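Local coordinates for alpha-1,4-endofucoidanase (Mariniflexile fucanivorans, PDB 6DLH), which hydrolyses fucoidan internally at alpha-1,4 linkages as a glycoside hydrolase family 107 enzyme and carries several bound calcium ions, at residues Leu37-Glu40 against Trp41-Gly44; Tyr311-Asp314 against Leu315-Met319. One frame throughout, in Å; residues are numbered along the deposited sequence.

Contact 1 of 2, residues Leu37-Glu40 against Trp41-Gly44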
loop_
_atom_site.group_PDB
_atom_site.type_symbol
_atom_site.label_atom_id
_atom_site.label_comp_id
_atom_site.label_asym_id
_atom_site.label_seq_id
_atom_site.Cartn_x
_atom_site.Cartn_y
_atom_site.Cartn_z
ATOM N N LEU A 37 -10.286 -17.602 19.787
ATOM C CA LEU A 37 -10.232 -16.742 20.962
ATOM C C LEU A 37 -9.347 -15.527 20.683
ATOM O O LEU A 37 -9.611 -14.430 21.175
ATOM C CB LEU A 37 -9.697 -17.534 22.162
ATOM C CG LEU A 37 -10.747 -18.183 23.066
ATOM C CD1 LEU A 37 -10.080 -19.106 24.081
ATOM C CD2 LEU A 37 -11.587 -17.134 23.785
ATOM N N ARG A 38 -8.303 -15.729 19.876
ATOM C CA ARG A 38 -7.356 -14.659 19.622
ATOM C C ARG A 38 -7.917 -13.649 18.618
ATOM O O ARG A 38 -7.244 -12.669 18.302
ATOM C CB ARG A 38 -5.977 -15.216 19.257
ATOM C CG ARG A 38 -5.925 -16.049 17.987
ATOM C CD ARG A 38 -4.476 -16.435 17.760
ATOM N NE ARG A 38 -4.376 -17.615 16.921
ATOM C CZ ARG A 38 -4.311 -18.867 17.365
ATOM N NH1 ARG A 38 -4.427 -19.875 16.517
ATOM N NH2 ARG A 38 -4.131 -19.106 18.652
ATOM N N ALA A 39 -9.152 -13.883 18.148
ATOM C CA ALA A 39 -9.861 -12.961 17.277
ATOM C C ALA A 39 -11.103 -12.423 17.986
ATOM O O ALA A 39 -12.055 -11.977 17.342
ATOM C CB ALA A 39 -10.212 -13.647 15.976
ATOM N N GLU A 40 -11.085 -12.437 19.325
ATOM C CA GLU A 40 -12.260 -12.036 20.085
ATOM C C GLU A 40 -12.552 -10.550 19.856
ATOM O O GLU A 40 -13.694 -10.105 19.981
ATOM C CB GLU A 40 -12.088 -12.403 21.563
ATOM C CG GLU A 40 -13.026 -11.670 22.510
ATOM C CD GLU A 40 -14.513 -11.963 22.354
ATOM O OE1 GLU A 40 -14.862 -13.046 21.812
ATOM O OE2 GLU A 40 -15.325 -11.099 22.772
ATOM N N TRP A 41 -11.508 -9.784 19.518
ATOM C CA TRP A 41 -11.634 -8.351 19.300
ATOM C C TRP A 41 -12.397 -8.089 18.003
ATOM O O TRP A 41 -12.920 -6.998 17.809
ATOM C CB TRP A 41 -10.248 -7.697 19.262
ATOM C CG TRP A 41 -9.375 -8.237 18.171
ATOM C CD1 TRP A 41 -8.453 -9.235 18.290
ATOM C CD2 TRP A 41 -9.336 -7.816 16.793
ATOM N NE1 TRP A 41 -7.841 -9.459 17.088
ATOM C CE2 TRP A 41 -8.361 -8.606 16.150
ATOM C CE3 TRP A 41 -10.028 -6.858 16.038
ATOM C CZ2 TRP A 41 -8.064 -8.470 14.792
ATOM C CZ3 TRP A 41 -9.734 -6.722 14.696
ATOM C CH2 TRP A 41 -8.763 -7.516 14.084
ATOM N N MET A 42 -12.427 -9.105 17.132
ATOM C CA MET A 42 -13.065 -9.050 15.829
ATOM C C MET A 42 -14.590 -9.016 15.981
ATOM O O MET A 42 -15.289 -8.525 15.096
ATOM C CB MET A 42 -12.629 -10.255 14.990
ATOM C CG MET A 42 -13.228 -10.326 13.602
ATOM S SD MET A 42 -12.039 -10.038 12.272
ATOM C CE MET A 42 -10.584 -10.870 12.912
ATOM N N ARG A 43 -15.103 -9.508 17.118
ATOM C CA ARG A 43 -16.531 -9.458 17.400
ATOM C C ARG A 43 -16.958 -8.015 17.657
ATOM O O ARG A 43 -16.443 -7.365 18.567
ATOM C CB ARG A 43 -16.908 -10.407 18.543
ATOM C CG ARG A 43 -16.992 -11.865 18.113
ATOM C CD ARG A 43 -17.210 -12.863 19.235
ATOM N NE ARG A 43 -18.569 -12.887 19.754
ATOM C CZ ARG A 43 -18.940 -12.403 20.935
ATOM N NH1 ARG A 43 -18.031 -11.972 21.792
ATOM N NH2 ARG A 43 -20.221 -12.339 21.253
ATOM N N GLY A 44 -17.899 -7.527 16.832
ATOM C CA GLY A 44 -18.373 -6.152 16.890
ATOM C C GLY A 44 -17.484 -5.179 16.112
ATOM O O GLY A 44 -17.729 -3.974 16.129
#
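Glu-40 and Arg-43 join in a salt bridge across one turn of 3-10 geometry. The carboxylate meets the guanidinium at its edge, with the two planes 40° apart. NH1 of Arg-43 lies 3.0 Å from OE2 and 3.3 Å from OE1 of Glu-40; both hydrogen bonds are weak, so charge attraction probably does most of the work. Glu-40 is folded back by a bend at chi2 (65°), which carries its carboxylate toward Arg-43. A glutamine in place of Glu-40 would probably leave the arginine's NH1 without its charged mate.

In the backbone of the turn, Met-42 N donates to Ala-39 O (2.9 Å) and Arg-43 N to Glu-40 O (3.2 Å), the i to i+3 pattern of a 3-10 turn. Trp-41, its CG between the backbone N and the carbonyl carbon (chi1 60°), turns its indole back over the preceding backbone, so that the carbonyl carbon of Ala-39 lies over one ring face. Small Ala-39 suits this buried place: its CB touches Met-42 CE at 4.2 Å.

Arg-43 also gives NH2 to Asn-323 O, and Trp-41 makes a cation-pi contact with Arg-143, at the start of strand 143-149. The turn leads into strand 46-49 of the parallel sheet, and Gly-44 is already bonded through its backbone to Gly-376, just before neighbouring strand 377-379.

Contact 2 of 2, residues Tyr311-Asp314 against Leu315-Met319; sequences YNHD and LVVFM
His-313 reaches along the helix to Val-316 and Val-317, just under and just over one turn further on, and its ring crosses both side chains obliquely. With CG anti to the backbone N (chi1 -171°), the imidazole swings toward the following turn: CE1 of His-313 comes to 3.5 Å from Val-317 CG2, and CD2 of His-313 to 4.1 Å from Val-316 CG1. The two valines thus offer one methyl each to different sides of the ring's outline. In Val-317, CG1 takes the place anti to the backbone N (chi1 171°), which sets CG2 beside that N and 3.4 Å from His-313 O. Histidine suits the site because its carbon atoms can pack on methyls while NE2 hydrogen-bonds to Glu-366 OE1.

The backbone is that of an alpha-helix. Val-317 N donates to His-313 O at 2.9 Å, and Phe-318 N to Asp-314 O at 2.8 Å. Leu-315 N is less decisively held, dividing weak bonds between Tyr-311 O and Asn-312 O. The Asn-312 amide bonds outside the helix, ND2 to Met-302 O and OD1 to Phe-296 N, which satisfies a polar group in a buried place. The charged carboxylate of Asp-314 tolerates an exposed position while the backbone O accepts from Phe-318 N.

Helix 307-321 packs against two elements. Leu-315, Val-316 and Met-319 touch Phe-342 of strand 341-342, whereas the His-313 ring meets Trp-367 of helix 361-372 edge-to-face and both valines rest on Thr-370 of that helix.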
loop_
_atom_site.group_PDB
_atom_site.type_symbol
_atom_site.label_atom_id
_atom_site.label_comp_id
_atom_site.label_asym_id
_atom_site.label_seq_id
_atom_site.Cartn_x
_atom_site.Cartn_y
_atom_site.Cartn_z
ATOM N N TYR A 311 -29.069 -13.581 -0.325
ATOM C CA TYR A 311 -28.026 -14.491 0.125
ATOM C C TYR A 311 -27.044 -13.762 1.039
ATOM O O TYR A 311 -26.650 -14.286 2.079
ATOM C CB TYR A 311 -27.260 -15.111 -1.052
ATOM C CG TYR A 311 -28.068 -15.894 -2.060
ATOM C CD1 TYR A 311 -29.271 -16.490 -1.724
ATOM C CD2 TYR A 311 -27.602 -16.064 -3.358
ATOM C CE1 TYR A 311 -30.010 -17.199 -2.657
ATOM C CE2 TYR A 311 -28.321 -16.778 -4.302
ATOM C CZ TYR A 311 -29.527 -17.355 -3.945
ATOM O OH TYR A 311 -30.252 -18.049 -4.867
ATOM N N ASN A 312 -26.641 -12.558 0.630
ATOM C CA ASN A 312 -25.616 -11.820 1.349
ATOM C C ASN A 312 -26.178 -11.199 2.626
ATOM O O ASN A 312 -25.461 -11.123 3.625
ATOM C CB ASN A 312 -24.883 -10.828 0.443
ATOM C CG ASN A 312 -23.937 -11.552 -0.492
ATOM O OD1 ASN A 312 -23.166 -12.405 -0.049
ATOM N ND2 ASN A 312 -24.011 -11.250 -1.779
ATOM N N HIS A 313 -27.443 -10.751 2.585
ATOM C CA HIS A 313 -28.059 -10.164 3.765
ATOM C C HIS A 313 -28.349 -11.247 4.804
ATOM O O HIS A 313 -28.220 -10.997 5.999
ATOM C CB HIS A 313 -29.303 -9.315 3.444
ATOM C CG HIS A 313 -29.762 -8.580 4.661
ATOM N ND1 HIS A 313 -30.795 -9.037 5.463
ATOM C CD2 HIS A 313 -29.270 -7.476 5.270
ATOM C CE1 HIS A 313 -30.950 -8.222 6.486
ATOM N NE2 HIS A 313 -30.015 -7.264 6.394
ATOM N N ASP A 314 -28.719 -12.453 4.344
ATOM C CA ASP A 314 -28.892 -13.598 5.233
ATOM C C ASP A 314 -27.573 -13.979 5.899
ATOM O O ASP A 314 -27.581 -14.521 7.000
ATOM C CB ASP A 314 -29.512 -14.810 4.523
ATOM C CG ASP A 314 -30.984 -14.606 4.203
ATOM O OD1 ASP A 314 -31.569 -13.648 4.756
ATOM O OD2 ASP A 314 -31.527 -15.392 3.393
ATOM N N LEU A 315 -26.448 -13.722 5.219
ATOM C CA LEU A 315 -25.144 -13.988 5.809
ATOM C C LEU A 315 -24.942 -13.066 7.011
ATOM O O LEU A 315 -24.451 -13.484 8.055
ATOM C CB LEU A 315 -24.050 -13.791 4.750
ATOM C CG LEU A 315 -22.612 -14.111 5.177
ATOM C CD1 LEU A 315 -21.755 -14.432 3.958
ATOM C CD2 LEU A 315 -21.991 -12.950 5.945
ATOM N N VAL A 316 -25.327 -11.801 6.848
ATOM C CA VAL A 316 -25.158 -10.812 7.894
ATOM C C VAL A 316 -26.107 -11.127 9.054
ATOM O O VAL A 316 -25.711 -11.040 10.216
ATOM C CB VAL A 316 -25.317 -9.403 7.289
ATOM C CG1 VAL A 316 -26.338 -8.527 7.976
ATOM C CG2 VAL A 316 -23.990 -8.694 7.092
ATOM N N VAL A 317 -27.338 -11.560 8.736
ATOM C CA VAL A 317 -28.297 -11.947 9.759
ATOM C C VAL A 317 -27.767 -13.170 10.506
ATOM O O VAL A 317 -27.886 -13.236 11.726
ATOM C CB VAL A 317 -29.713 -12.163 9.179
ATOM C CG1 VAL A 317 -30.661 -12.783 10.197
ATOM C CG2 VAL A 317 -30.290 -10.862 8.658
ATOM N N PHE A 318 -27.145 -14.107 9.774
ATOM C CA PHE A 318 -26.524 -15.283 10.375
ATOM C C PHE A 318 -25.521 -14.887 11.462
ATOM O O PHE A 318 -25.403 -15.569 12.481
ATOM C CB PHE A 318 -25.829 -16.149 9.319
ATOM C CG PHE A 318 -25.308 -17.474 9.827
ATOM C CD1 PHE A 318 -26.114 -18.605 9.830
ATOM C CD2 PHE A 318 -24.014 -17.595 10.308
ATOM C CE1 PHE A 318 -25.643 -19.823 10.300
ATOM C CE2 PHE A 318 -23.542 -18.812 10.786
ATOM C CZ PHE A 318 -24.353 -19.924 10.779
ATOM N N MET A 319 -24.769 -13.805 11.212
ATOM C CA MET A 319 -23.756 -13.326 12.139
ATOM C C MET A 319 -24.437 -12.806 13.402
ATOM O O MET A 319 -23.967 -13.049 14.509
ATOM C CB MET A 319 -22.906 -12.220 11.504
ATOM C CG MET A 319 -21.909 -12.741 10.480
ATOM S SD MET A 319 -21.083 -11.444 9.518
ATOM C CE MET A 319 -20.188 -10.570 10.796
#

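Both contacts are local, within one continuous stretch each, and both are partly buried; their centres lie 19 Å apart and their nearest atoms about 7 Å. Contact 1 is a short 3-10 turn at the entrance to strand 46-49, joined across its surface by opposite charges, whereas contact 2 is a stretch of alpha-helix whose side chains meet mainly through ring carbons and methyls. The difference follows their places: the first lies in a loop feeding the parallel sheet, the second on a helix packed against strand 341-342, an edge strand of that sheet, and helix 361-372. Both belong to the part built round the seven-stranded parallel sheet, probably the catalytic domain.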